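PDB 3IWA: FAD-dependent pyridine nucleotide-disulphide oxidoreductase from Desulfovibrio vulgaris, which probably uses FAD to pass electrons between a reduced pyridine nucleotide and a disulphide or related acceptor. Local coordinates for residues L119-M133 / L252-R264. Sequence-based numbering, arbitrary orientation.
Sequences LALGSKANRPPVEGM and LAAGVSPNTQLAR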
loop_
_atom_site.group_PDB
_atom_site.type_symbol
_atom_site.label_atom_id
_atom_site.label_comp_id
_atom_site.label_asym_id
_atom_site.label_seq_id
_atom_site.Cartn_x
_atom_site.Cartn_y
_atom_site.Cartn_z
ATOM N N LEU A 119 4.644 31.475 -4.842
ATOM C CA LEU A 119 5.516 31.213 -5.958
ATOM C C LEU A 119 5.370 29.780 -6.485
ATOM O O LEU A 119 5.762 28.831 -5.858
ATOM C CB LEU A 119 6.956 31.528 -5.564
ATOM C CG LEU A 119 7.206 32.960 -5.030
ATOM C CD1 LEU A 119 8.647 33.175 -4.672
ATOM C CD2 LEU A 119 6.771 33.995 -6.061
ATOM N N ALA A 120 4.748 29.645 -7.646
ATOM C CA ALA A 120 4.611 28.372 -8.314
ATOM C C ALA A 120 5.346 28.471 -9.630
ATOM O O ALA A 120 4.741 28.437 -10.679
ATOM C CB ALA A 120 3.147 28.071 -8.547
ATOM N N LEU A 121 6.654 28.616 -9.553
ATOM C CA LEU A 121 7.440 29.017 -10.689
ATOM C C LEU A 121 7.860 27.884 -11.584
ATOM O O LEU A 121 8.377 28.144 -12.656
ATOM C CB LEU A 121 8.698 29.765 -10.234
ATOM C CG LEU A 121 8.466 30.939 -9.293
ATOM C CD1 LEU A 121 9.788 31.525 -8.914
ATOM C CD2 LEU A 121 7.579 31.964 -9.921
ATOM N N GLY A 122 7.677 26.633 -11.159
ATOM C CA GLY A 122 8.013 25.497 -12.023
ATOM C C GLY A 122 9.513 25.367 -12.272
ATOM O O GLY A 122 10.346 25.905 -11.533
ATOM N N SER A 123 9.865 24.659 -13.323
ATOM C CA SER A 123 11.253 24.400 -13.613
ATOM C C SER A 123 11.513 24.702 -15.087
ATOM O O SER A 123 10.584 25.025 -15.819
ATOM C CB SER A 123 11.547 22.937 -13.305
ATOM O OG SER A 123 10.622 22.126 -14.007
ATOM N N LYS A 124 12.777 24.597 -15.494
ATOM C CA LYS A 124 13.207 24.752 -16.891
ATOM C C LYS A 124 14.040 23.536 -17.251
ATOM O O LYS A 124 14.782 23.002 -16.403
ATOM C CB LYS A 124 14.049 26.034 -17.132
ATOM C CG LYS A 124 14.794 26.556 -15.878
ATOM C CD LYS A 124 16.068 27.378 -16.152
ATOM C CE LYS A 124 16.787 27.705 -14.817
ATOM N NZ LYS A 124 18.159 28.309 -14.949
ATOM N N ALA A 125 13.911 23.121 -18.510
ATOM C CA ALA A 125 14.638 21.998 -19.065
ATOM C C ALA A 125 16.142 22.283 -19.049
ATOM O O ALA A 125 16.589 23.396 -19.402
ATOM C CB ALA A 125 14.141 21.678 -20.491
ATOM N N ASN A 126 16.910 21.304 -18.573
ATOM C CA ASN A 126 18.359 21.348 -18.738
ATOM C C ASN A 126 18.684 21.197 -20.246
ATOM O O ASN A 126 18.159 20.304 -20.953
ATOM C CB ASN A 126 19.056 20.253 -17.924
ATOM C CG ASN A 126 19.078 20.534 -16.410
ATOM O OD1 ASN A 126 18.672 21.598 -15.934
ATOM N ND2 ASN A 126 19.577 19.562 -15.651
ATOM N N ARG A 127 19.530 22.093 -20.732
ATOM C CA ARG A 127 19.851 22.152 -22.161
ATOM C C ARG A 127 21.346 21.954 -22.305
ATOM O O ARG A 127 22.098 22.731 -21.751
ATOM C CB ARG A 127 19.430 23.514 -22.720
ATOM C CG ARG A 127 18.563 23.433 -23.945
ATOM C CD ARG A 127 17.347 24.337 -23.830
ATOM N NE ARG A 127 16.661 24.412 -25.123
ATOM C CZ ARG A 127 15.401 24.800 -25.300
ATOM N NH1 ARG A 127 14.887 24.821 -26.527
ATOM N NH2 ARG A 127 14.651 25.154 -24.263
ATOM N N PRO A 128 21.780 20.887 -23.010
ATOM C CA PRO A 128 23.202 20.680 -23.276
ATOM C C PRO A 128 23.805 21.879 -24.009
ATOM O O PRO A 128 23.167 22.411 -24.913
ATOM C CB PRO A 128 23.220 19.461 -24.200
ATOM C CG PRO A 128 21.977 18.768 -23.959
ATOM C CD PRO A 128 20.964 19.807 -23.590
ATOM N N PRO A 129 25.024 22.302 -23.614
ATOM C CA PRO A 129 25.673 23.469 -24.237
ATOM C C PRO A 129 26.274 23.103 -25.592
ATOM O O PRO A 129 27.502 23.102 -25.779
ATOM C CB PRO A 129 26.739 23.865 -23.222
ATOM C CG PRO A 129 27.093 22.546 -22.529
ATOM C CD PRO A 129 25.895 21.642 -22.624
ATOM N N VAL A 130 25.365 22.810 -26.516
ATOM C CA VAL A 130 25.668 22.295 -27.830
ATOM C C VAL A 130 24.930 23.121 -28.876
ATOM O O VAL A 130 23.922 23.781 -28.597
ATOM C CB VAL A 130 25.220 20.819 -27.999
ATOM C CG1 VAL A 130 25.964 19.896 -27.026
ATOM C CG2 VAL A 130 23.726 20.700 -27.824
ATOM N N GLU A 131 25.443 23.027 -30.089
ATOM C CA GLU A 131 24.987 23.782 -31.246
ATOM C C GLU A 131 23.605 23.287 -31.692
ATOM O O GLU A 131 23.334 22.089 -31.667
ATOM C CB GLU A 131 26.048 23.599 -32.341
ATOM C CG GLU A 131 25.781 24.222 -33.693
ATOM C CD GLU A 131 26.892 23.870 -34.698
ATOM O OE1 GLU A 131 28.070 24.165 -34.400
ATOM O OE2 GLU A 131 26.594 23.278 -35.766
ATOM N N GLY A 132 22.723 24.211 -32.056
ATOM C CA GLY A 132 21.426 23.846 -32.622
ATOM C C GLY A 132 20.314 23.654 -31.602
ATOM O O GLY A 132 19.198 23.295 -31.954
ATOM N N MET A 133 20.605 23.932 -30.336
ATOM C CA MET A 133 19.585 23.840 -29.287
ATOM C C MET A 133 18.559 24.988 -29.369
ATOM O O MET A 133 17.750 25.170 -28.442
ATOM C CB MET A 133 20.250 23.769 -27.900
ATOM C CG MET A 133 20.748 22.354 -27.537
ATOM S SD MET A 133 19.413 21.188 -27.190
ATOM C CE MET A 133 20.165 19.643 -27.686
ATOM N N LEU A 252 13.432 17.358 -25.327
ATOM C CA LEU A 252 14.381 17.513 -24.231
ATOM C C LEU A 252 13.707 17.099 -22.902
ATOM O O LEU A 252 12.790 17.772 -22.417
ATOM C CB LEU A 252 14.902 18.958 -24.143
ATOM C CG LEU A 252 15.636 19.530 -25.365
ATOM C CD1 LEU A 252 16.251 20.870 -24.995
ATOM C CD2 LEU A 252 16.703 18.601 -25.933
ATOM N N ALA A 253 14.173 15.978 -22.357
ATOM C CA ALA A 253 13.642 15.352 -21.150
ATOM C C ALA A 253 14.836 14.858 -20.364
ATOM O O ALA A 253 14.880 13.711 -19.945
ATOM C CB ALA A 253 12.743 14.167 -21.507
ATOM N N ALA A 254 15.808 15.727 -20.176
ATOM C CA ALA A 254 17.058 15.339 -19.544
ATOM C C ALA A 254 17.207 16.011 -18.204
ATOM O O ALA A 254 18.320 16.330 -17.795
ATOM C CB ALA A 254 18.255 15.691 -20.446
ATOM N N GLY A 255 16.096 16.230 -17.519
ATOM C CA GLY A 255 16.163 16.817 -16.185
ATOM C C GLY A 255 16.038 18.338 -16.199
ATOM O O GLY A 255 16.215 18.997 -17.233
ATOM N N VAL A 256 15.764 18.887 -15.027
ATOM C CA VAL A 256 15.264 20.232 -14.902
ATOM C C VAL A 256 15.994 20.992 -13.826
ATOM O O VAL A 256 16.631 20.398 -12.961
ATOM C CB VAL A 256 13.771 20.197 -14.554
ATOM C CG1 VAL A 256 13.001 19.363 -15.611
ATOM C CG2 VAL A 256 13.542 19.644 -13.115
ATOM N N SER A 257 15.928 22.316 -13.908
ATOM C CA SER A 257 16.430 23.183 -12.856
ATOM C C SER A 257 15.293 24.072 -12.421
ATOM O O SER A 257 14.430 24.399 -13.232
ATOM C CB SER A 257 17.610 24.032 -13.332
ATOM O OG SER A 257 18.839 23.496 -12.843
ATOM N N PRO A 258 15.277 24.457 -11.137
ATOM C CA PRO A 258 14.216 25.319 -10.668
ATOM C C PRO A 258 14.235 26.671 -11.386
ATOM O O PRO A 258 15.290 27.279 -11.526
ATOM C CB PRO A 258 14.532 25.480 -9.169
ATOM C CG PRO A 258 15.407 24.373 -8.822
ATOM C CD PRO A 258 16.191 24.077 -10.048
ATOM N N ASN A 259 13.063 27.115 -11.828
ATOM C CA ASN A 259 12.903 28.388 -12.539
ATOM C C ASN A 259 12.788 29.591 -11.578
ATOM O O ASN A 259 11.781 30.264 -11.568
ATOM C CB ASN A 259 11.646 28.304 -13.425
ATOM C CG ASN A 259 11.508 29.506 -14.409
ATOM O OD1 ASN A 259 12.467 30.214 -14.647
ATOM N ND2 ASN A 259 10.306 29.704 -14.983
ATOM N N THR A 260 13.844 29.856 -10.814
ATOM C CA THR A 260 13.789 30.705 -9.601
ATOM C C THR A 260 14.501 32.111 -9.654
ATOM O O THR A 260 14.708 32.755 -8.613
ATOM C CB THR A 260 14.336 29.898 -8.391
ATOM O OG1 THR A 260 15.601 29.373 -8.744
ATOM C CG2 THR A 260 13.425 28.724 -8.058
ATOM N N GLN A 261 14.803 32.613 -10.850
ATOM C CA GLN A 261 15.432 33.941 -10.966
ATOM C C GLN A 261 14.714 35.030 -10.149
ATOM O O GLN A 261 15.354 35.805 -9.451
ATOM C CB GLN A 261 15.565 34.399 -12.414
ATOM C CG GLN A 261 16.436 35.683 -12.574
ATOM C CD GLN A 261 17.920 35.482 -12.161
ATOM O OE1 GLN A 261 18.530 34.471 -12.507
ATOM N NE2 GLN A 261 18.499 36.460 -11.434
ATOM N N LEU A 262 13.395 35.044 -10.225
ATOM C CA LEU A 262 12.539 35.949 -9.472
ATOM C C LEU A 262 12.677 35.798 -7.954
ATOM O O LEU A 262 12.632 36.770 -7.229
ATOM C CB LEU A 262 11.090 35.728 -9.912
ATOM C CG LEU A 262 10.051 36.758 -9.476
ATOM C CD1 LEU A 262 10.144 38.087 -10.267
ATOM C CD2 LEU A 262 8.648 36.173 -9.603
ATOM N N ALA A 263 12.842 34.588 -7.458
ATOM C CA ALA A 263 13.092 34.393 -6.032
ATOM C C ALA A 263 14.478 34.884 -5.676
ATOM O O ALA A 263 14.674 35.495 -4.618
ATOM C CB ALA A 263 12.967 32.913 -5.642
ATOM N N ARG A 264 15.432 34.577 -6.545
ATOM C CA ARG A 264 16.822 34.977 -6.349
ATOM C C ARG A 264 16.945 36.506 -6.239
ATOM O O ARG A 264 17.524 37.017 -5.281
ATOM C CB ARG A 264 17.713 34.472 -7.496
ATOM C CG ARG A 264 19.198 34.704 -7.224
ATOM C CD ARG A 264 20.168 34.158 -8.303
ATOM N NE ARG A 264 20.061 32.711 -8.510
ATOM C CZ ARG A 264 20.622 31.763 -7.750
ATOM N NH1 ARG A 264 21.368 32.081 -6.699
ATOM N NH2 ARG A 264 20.446 30.474 -8.059
HETATM O O HOH W 1 15.910 18.675 -20.041
#
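Asn259 turns CG anti to its own backbone N (chi1 -170°), which points its amide toward the Leu121 carbonyl, while Leu252, with CG beside its backbone N (chi1 -60°), reaches Arg127 and Met133 at the other end of the contact. Between these ends, strands 123-125 and 256-258 run antiparallel, their axes 4.4 Å apart. Lys124 and Ser257 form the hydrogen-bonded pair, and the pairing is reciprocal: Lys124 N to Ser257 O and Ser257 N to Lys124 O are each 2.8 Å. Ser123 with Pro258 and Ala125 with Val256 flank it as non-hydrogen-bonded pairs. The bonding continues past both strand ends, for Asn126 N donates to Gly255 O (2.8 Å) and Asn259 N donates to Gly122 O (3.0 Å). ND2 of Asn259 adds a weak bond to Leu121 O (3.4 Å). A water bridges Ala254 N and Gly255 O to Asn126 O, accepting from the first and donating to the other two, so that Gly255 O receives two donors.

The Lys124 chain, extended beyond CG, lays CE 3.6 Å from Pro258 O and beside Ser257 CB. Leu252 CD1 sits over one face of the Arg127 guanidinium, 3.6 Å from NE, with the two side chains crossing at about a right angle; Met133 SD touches the same methyl. At the opposite end Leu121 CD2 meets Leu262 CD2, and both side chains also pack on Ile9 of strand 5-9.

Strand 116-119 belongs to one five-stranded parallel sheet and strand 249-252 to another, so this two-stranded antiparallel link joins the two Rossmann-like domains, consistent with the paired FAD- and NAD(P)H-binding domains of pyridine nucleotide-disulphide oxidoreductases.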